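Local coordinates for phosphoribosylformylglycinamidine cyclo-ligase (Thermus thermophilus HB8, PDB 5AVM), which probably catalyses the ATP-dependent ring closure of formylglycinamidine ribonucleotide to aminoimidazole ribonucleotide in de novo purine synthesis, at residues R164-A176 against E233-T245. Residues are numbered along the deposited sequence; the frame is centred on the assembly and turned at random.
Sequences RILGPERVREGDA and EAGVELHAAAHIT
Asp175 OD2 accepts two N-H groups, one of them from His239 ND1 at 2.8 Å. That bond is bent, with OD2 on its syn side and tilted from the ring plane. The other comes from the backbone N of Arg172, across the type II turn 172-175, and the two donors reach the oxygen from opposite faces of the carboxylate. His239 is the first residue of a classic beta bulge, in which it and Ala240 both face Val303, where edge strand 240-243 begins. Segment 164-176 lies in the loop between strands 150-161 and 176-181 and packs against that edge. The imidazole and carboxylate planes stand 74° apart. Arg170 O lies over one ring face, while His239 NE2 donates to Glu237 OE1 at 2.9 Å, so both ring nitrogens are bonded and the rotation of the ring is fixed. Gly167 N gives a nearly straight bond to His239 O (3.1 Å, 165°), in the carbonyl plane. Val171 CG2 presses on Ala240 CB at 3.3 Å, tight for two carbons. The Arg170 chain bends at chi2 and chi3, which turns its guanidinium toward Leu238 O. Arg170 NH2 makes a weak bond to Leu238 O at 2.8 Å, and a water accepts from Leu238 N and, weakly, from Arg170 NH2.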
loop_
_atom_site.group_PDB
_atom_site.type_symbol
_atom_site.label_atom_id
_atom_site.label_comp_id
_atom_site.label_asym_id
_atom_site.label_seq_id
_atom_site.Cartn_x
_atom_site.Cartn_y
_atom_site.Cartn_z
ATOM N N ARG B 164 25.167 -3.168 -7.875
ATOM C CA ARG B 164 25.333 -1.980 -7.044
ATOM C C ARG B 164 24.305 -1.910 -5.933
ATOM O O ARG B 164 24.103 -0.857 -5.325
ATOM C CB ARG B 164 25.271 -0.713 -7.895
ATOM C CG ARG B 164 26.536 -0.495 -8.684
ATOM C CD ARG B 164 26.435 0.676 -9.621
ATOM N NE ARG B 164 27.651 0.781 -10.422
ATOM C CZ ARG B 164 27.711 1.344 -11.623
ATOM N NH1 ARG B 164 26.616 1.859 -12.175
ATOM N NH2 ARG B 164 28.865 1.381 -12.278
ATOM N N ILE B 165 23.659 -3.043 -5.673
ATOM C CA ILE B 165 22.663 -3.133 -4.609
ATOM C C ILE B 165 23.395 -3.166 -3.271
ATOM O O ILE B 165 24.336 -3.944 -3.083
ATOM C CB ILE B 165 21.799 -4.431 -4.729
ATOM C CG1 ILE B 165 20.912 -4.363 -5.971
ATOM C CG2 ILE B 165 20.929 -4.607 -3.492
ATOM C CD1 ILE B 165 20.124 -5.620 -6.211
ATOM N N LEU B 166 22.966 -2.307 -2.352
ATOM C CA LEU B 166 23.548 -2.247 -1.013
ATOM C C LEU B 166 22.989 -3.408 -0.193
ATOM O O LEU B 166 21.838 -3.816 -0.386
ATOM C CB LEU B 166 23.192 -0.916 -0.336
ATOM C CG LEU B 166 24.054 0.310 -0.636
ATOM C CD1 LEU B 166 25.111 -0.003 -1.677
ATOM C CD2 LEU B 166 23.169 1.436 -1.082
ATOM N N GLY B 167 23.800 -3.939 0.717
ATOM C CA GLY B 167 23.341 -5.044 1.536
ATOM C C GLY B 167 24.434 -5.600 2.424
ATOM O O GLY B 167 25.617 -5.391 2.157
ATOM N N PRO B 168 24.063 -6.328 3.489
ATOM C CA PRO B 168 24.997 -6.933 4.445
ATOM C C PRO B 168 26.132 -7.768 3.848
ATOM O O PRO B 168 27.249 -7.760 4.359
ATOM C CB PRO B 168 24.080 -7.757 5.349
ATOM C CG PRO B 168 22.886 -8.051 4.470
ATOM C CD PRO B 168 22.680 -6.729 3.796
ATOM N N GLU B 169 25.853 -8.481 2.765
ATOM C CA GLU B 169 26.877 -9.317 2.146
ATOM C C GLU B 169 28.070 -8.546 1.576
ATOM O O GLU B 169 29.104 -9.145 1.268
ATOM C CB GLU B 169 26.253 -10.212 1.062
ATOM C CG GLU B 169 25.431 -9.487 -0.006
ATOM C CD GLU B 169 24.154 -8.857 0.537
ATOM O OE1 GLU B 169 23.490 -9.488 1.393
ATOM O OE2 GLU B 169 23.812 -7.739 0.090
ATOM N N ARG B 170 27.934 -7.225 1.440
ATOM C CA ARG B 170 29.025 -6.399 0.917
ATOM C C ARG B 170 29.791 -5.796 2.080
ATOM O O ARG B 170 30.914 -5.323 1.923
ATOM C CB ARG B 170 28.494 -5.266 0.040
ATOM C CG ARG B 170 27.308 -5.637 -0.800
ATOM C CD ARG B 170 27.418 -5.065 -2.195
ATOM N NE ARG B 170 28.070 -3.761 -2.229
ATOM C CZ ARG B 170 28.131 -2.997 -3.316
ATOM N NH1 ARG B 170 27.573 -3.416 -4.442
ATOM N NH2 ARG B 170 28.763 -1.829 -3.286
ATOM N N VAL B 171 29.167 -5.811 3.252
ATOM C CA VAL B 171 29.784 -5.270 4.453
ATOM C C VAL B 171 30.946 -6.146 4.933
ATOM O O VAL B 171 30.825 -7.371 5.034
ATOM C CB VAL B 171 28.754 -5.136 5.593
ATOM C CG1 VAL B 171 29.461 -4.818 6.892
ATOM C CG2 VAL B 171 27.750 -4.047 5.257
ATOM N N ARG B 172 32.071 -5.499 5.216
ATOM C CA ARG B 172 33.263 -6.186 5.691
ATOM C C ARG B 172 33.597 -5.616 7.066
ATOM O O ARG B 172 33.105 -4.551 7.437
ATOM C CB ARG B 172 34.422 -5.945 4.722
ATOM C CG ARG B 172 34.134 -6.387 3.290
ATOM C CD ARG B 172 34.279 -7.890 3.112
ATOM N NE ARG B 172 35.683 -8.296 3.099
ATOM C CZ ARG B 172 36.107 -9.546 2.926
ATOM N NH1 ARG B 172 35.233 -10.531 2.751
ATOM N NH2 ARG B 172 37.409 -9.812 2.916
ATOM N N GLU B 173 34.420 -6.325 7.832
ATOM C CA GLU B 173 34.788 -5.842 9.156
ATOM C C GLU B 173 35.768 -4.686 9.025
ATOM O O GLU B 173 36.778 -4.793 8.327
ATOM C CB GLU B 173 35.438 -6.948 9.983
ATOM C CG GLU B 173 35.776 -6.500 11.398
ATOM C CD GLU B 173 36.852 -7.350 12.045
ATOM O OE1 GLU B 173 36.679 -8.588 12.112
ATOM O OE2 GLU B 173 37.870 -6.774 12.489
ATOM N N GLY B 174 35.460 -3.581 9.698
ATOM C CA GLY B 174 36.330 -2.423 9.639
ATOM C C GLY B 174 35.693 -1.227 8.963
ATOM O O GLY B 174 36.272 -0.138 8.922
ATOM N N ASP B 175 34.499 -1.417 8.418
ATOM C CA ASP B 175 33.820 -0.311 7.765
ATOM C C ASP B 175 33.520 0.800 8.757
ATOM O O ASP B 175 33.425 0.573 9.966
ATOM C CB ASP B 175 32.502 -0.763 7.130
ATOM C CG ASP B 175 32.705 -1.514 5.837
ATOM O OD1 ASP B 175 33.665 -1.182 5.102
ATOM O OD2 ASP B 175 31.894 -2.421 5.550
ATOM N N ALA B 176 33.367 2.005 8.227
ATOM C CA ALA B 176 33.036 3.164 9.033
ATOM C C ALA B 176 31.512 3.337 9.022
ATOM O O ALA B 176 30.841 3.005 8.041
ATOM C CB ALA B 176 33.710 4.404 8.457
ATOM N N GLU B 233 27.466 10.099 -8.022
ATOM C CA GLU B 233 28.141 10.831 -9.079
ATOM C C GLU B 233 29.633 10.914 -8.827
ATOM O O GLU B 233 30.408 11.132 -9.756
ATOM C CB GLU B 233 27.553 12.234 -9.206
ATOM C CG GLU B 233 26.085 12.227 -9.594
ATOM C CD GLU B 233 25.611 13.560 -10.146
ATOM O OE1 GLU B 233 26.217 14.040 -11.132
ATOM O OE2 GLU B 233 24.630 14.122 -9.602
ATOM N N ALA B 234 30.030 10.726 -7.572
ATOM C CA ALA B 234 31.439 10.786 -7.193
ATOM C C ALA B 234 32.083 9.400 -7.097
ATOM O O ALA B 234 33.268 9.281 -6.784
ATOM C CB ALA B 234 31.591 11.530 -5.867
ATOM N N GLY B 235 31.299 8.358 -7.361
ATOM C CA GLY B 235 31.818 7.000 -7.314
ATOM C C GLY B 235 32.265 6.494 -5.952
ATOM O O GLY B 235 33.150 5.641 -5.864
ATOM N N VAL B 236 31.645 7.005 -4.892
ATOM C CA VAL B 236 31.984 6.610 -3.527
ATOM C C VAL B 236 31.516 5.185 -3.222
ATOM O O VAL B 236 30.347 4.858 -3.407
ATOM C CB VAL B 236 31.345 7.583 -2.502
ATOM C CG1 VAL B 236 31.758 7.207 -1.091
ATOM C CG2 VAL B 236 31.763 9.008 -2.810
ATOM N N GLU B 237 32.435 4.344 -2.755
ATOM C CA GLU B 237 32.117 2.954 -2.426
ATOM C C GLU B 237 31.248 2.828 -1.177
ATOM O O GLU B 237 31.691 3.136 -0.065
ATOM C CB GLU B 237 33.402 2.139 -2.216
ATOM C CG GLU B 237 33.158 0.646 -1.939
ATOM C CD GLU B 237 34.430 -0.137 -1.596
ATOM O OE1 GLU B 237 34.350 -1.380 -1.504
ATOM O OE2 GLU B 237 35.503 0.479 -1.412
ATOM N N LEU B 238 30.010 2.376 -1.367
ATOM C CA LEU B 238 29.072 2.170 -0.266
ATOM C C LEU B 238 28.812 0.675 -0.173
ATOM O O LEU B 238 28.641 0.016 -1.196
ATOM C CB LEU B 238 27.750 2.891 -0.538
ATOM C CG LEU B 238 27.648 4.403 -0.306
ATOM C CD1 LEU B 238 27.916 4.701 1.152
ATOM C CD2 LEU B 238 28.623 5.151 -1.188
ATOM N N HIS B 239 28.787 0.137 1.043
ATOM C CA HIS B 239 28.534 -1.290 1.229
ATOM C C HIS B 239 27.088 -1.583 1.593
ATOM O O HIS B 239 26.415 -2.370 0.926
ATOM C CB HIS B 239 29.441 -1.863 2.316
ATOM C CG HIS B 239 30.880 -1.933 1.923
ATOM N ND1 HIS B 239 31.839 -2.526 2.715
ATOM C CD2 HIS B 239 31.523 -1.485 0.818
ATOM C CE1 HIS B 239 33.012 -2.439 2.114
ATOM N NE2 HIS B 239 32.848 -1.812 0.962
ATOM N N ALA B 240 26.622 -0.957 2.667
ATOM C CA ALA B 240 25.257 -1.137 3.126
ATOM C C ALA B 240 24.742 0.193 3.654
ATOM O O ALA B 240 25.456 1.192 3.653
ATOM C CB ALA B 240 25.200 -2.198 4.218
ATOM N N ALA B 241 23.490 0.208 4.091
ATOM C CA ALA B 241 22.896 1.425 4.615
ATOM C C ALA B 241 21.655 1.045 5.388
ATOM O O ALA B 241 20.995 0.048 5.079
ATOM C CB ALA B 241 22.542 2.388 3.478
ATOM N N ALA B 242 21.349 1.836 6.406
ATOM C CA ALA B 242 20.188 1.568 7.224
ATOM C C ALA B 242 19.396 2.833 7.410
ATOM O O ALA B 242 19.954 3.881 7.721
ATOM C CB ALA B 242 20.612 1.016 8.577
ATOM N N HIS B 243 18.094 2.734 7.181
ATOM C CA HIS B 243 17.209 3.862 7.388
ATOM C C HIS B 243 16.746 3.583 8.809
ATOM O O HIS B 243 16.242 2.495 9.084
ATOM C CB HIS B 243 16.029 3.809 6.428
ATOM C CG HIS B 243 15.174 5.037 6.462
ATOM N ND1 HIS B 243 13.853 5.034 6.073
ATOM C CD2 HIS B 243 15.455 6.309 6.828
ATOM C CE1 HIS B 243 13.355 6.252 6.200
ATOM N NE2 HIS B 243 14.308 7.045 6.655
ATOM N N ILE B 244 16.952 4.539 9.714
ATOM C CA ILE B 244 16.571 4.372 11.123
ATOM C C ILE B 244 15.126 4.792 11.364
ATOM O O ILE B 244 14.822 5.961 11.632
ATOM C CB ILE B 244 17.509 5.176 12.058
ATOM C CG1 ILE B 244 18.967 4.827 11.730
ATOM C CG2 ILE B 244 17.193 4.866 13.519
ATOM C CD1 ILE B 244 19.230 3.329 11.610
ATOM N N THR B 245 14.249 3.800 11.263
ATOM C CA THR B 245 12.826 3.982 11.422
ATOM C C THR B 245 12.345 3.230 12.661
ATOM O O THR B 245 13.051 3.186 13.666
ATOM C CB THR B 245 12.103 3.481 10.159
ATOM O OG1 THR B 245 12.524 2.142 9.870
ATOM C CG2 THR B 245 12.437 4.376 8.968
HETATM O O HOH W 1 29.331 1.125 -4.175
#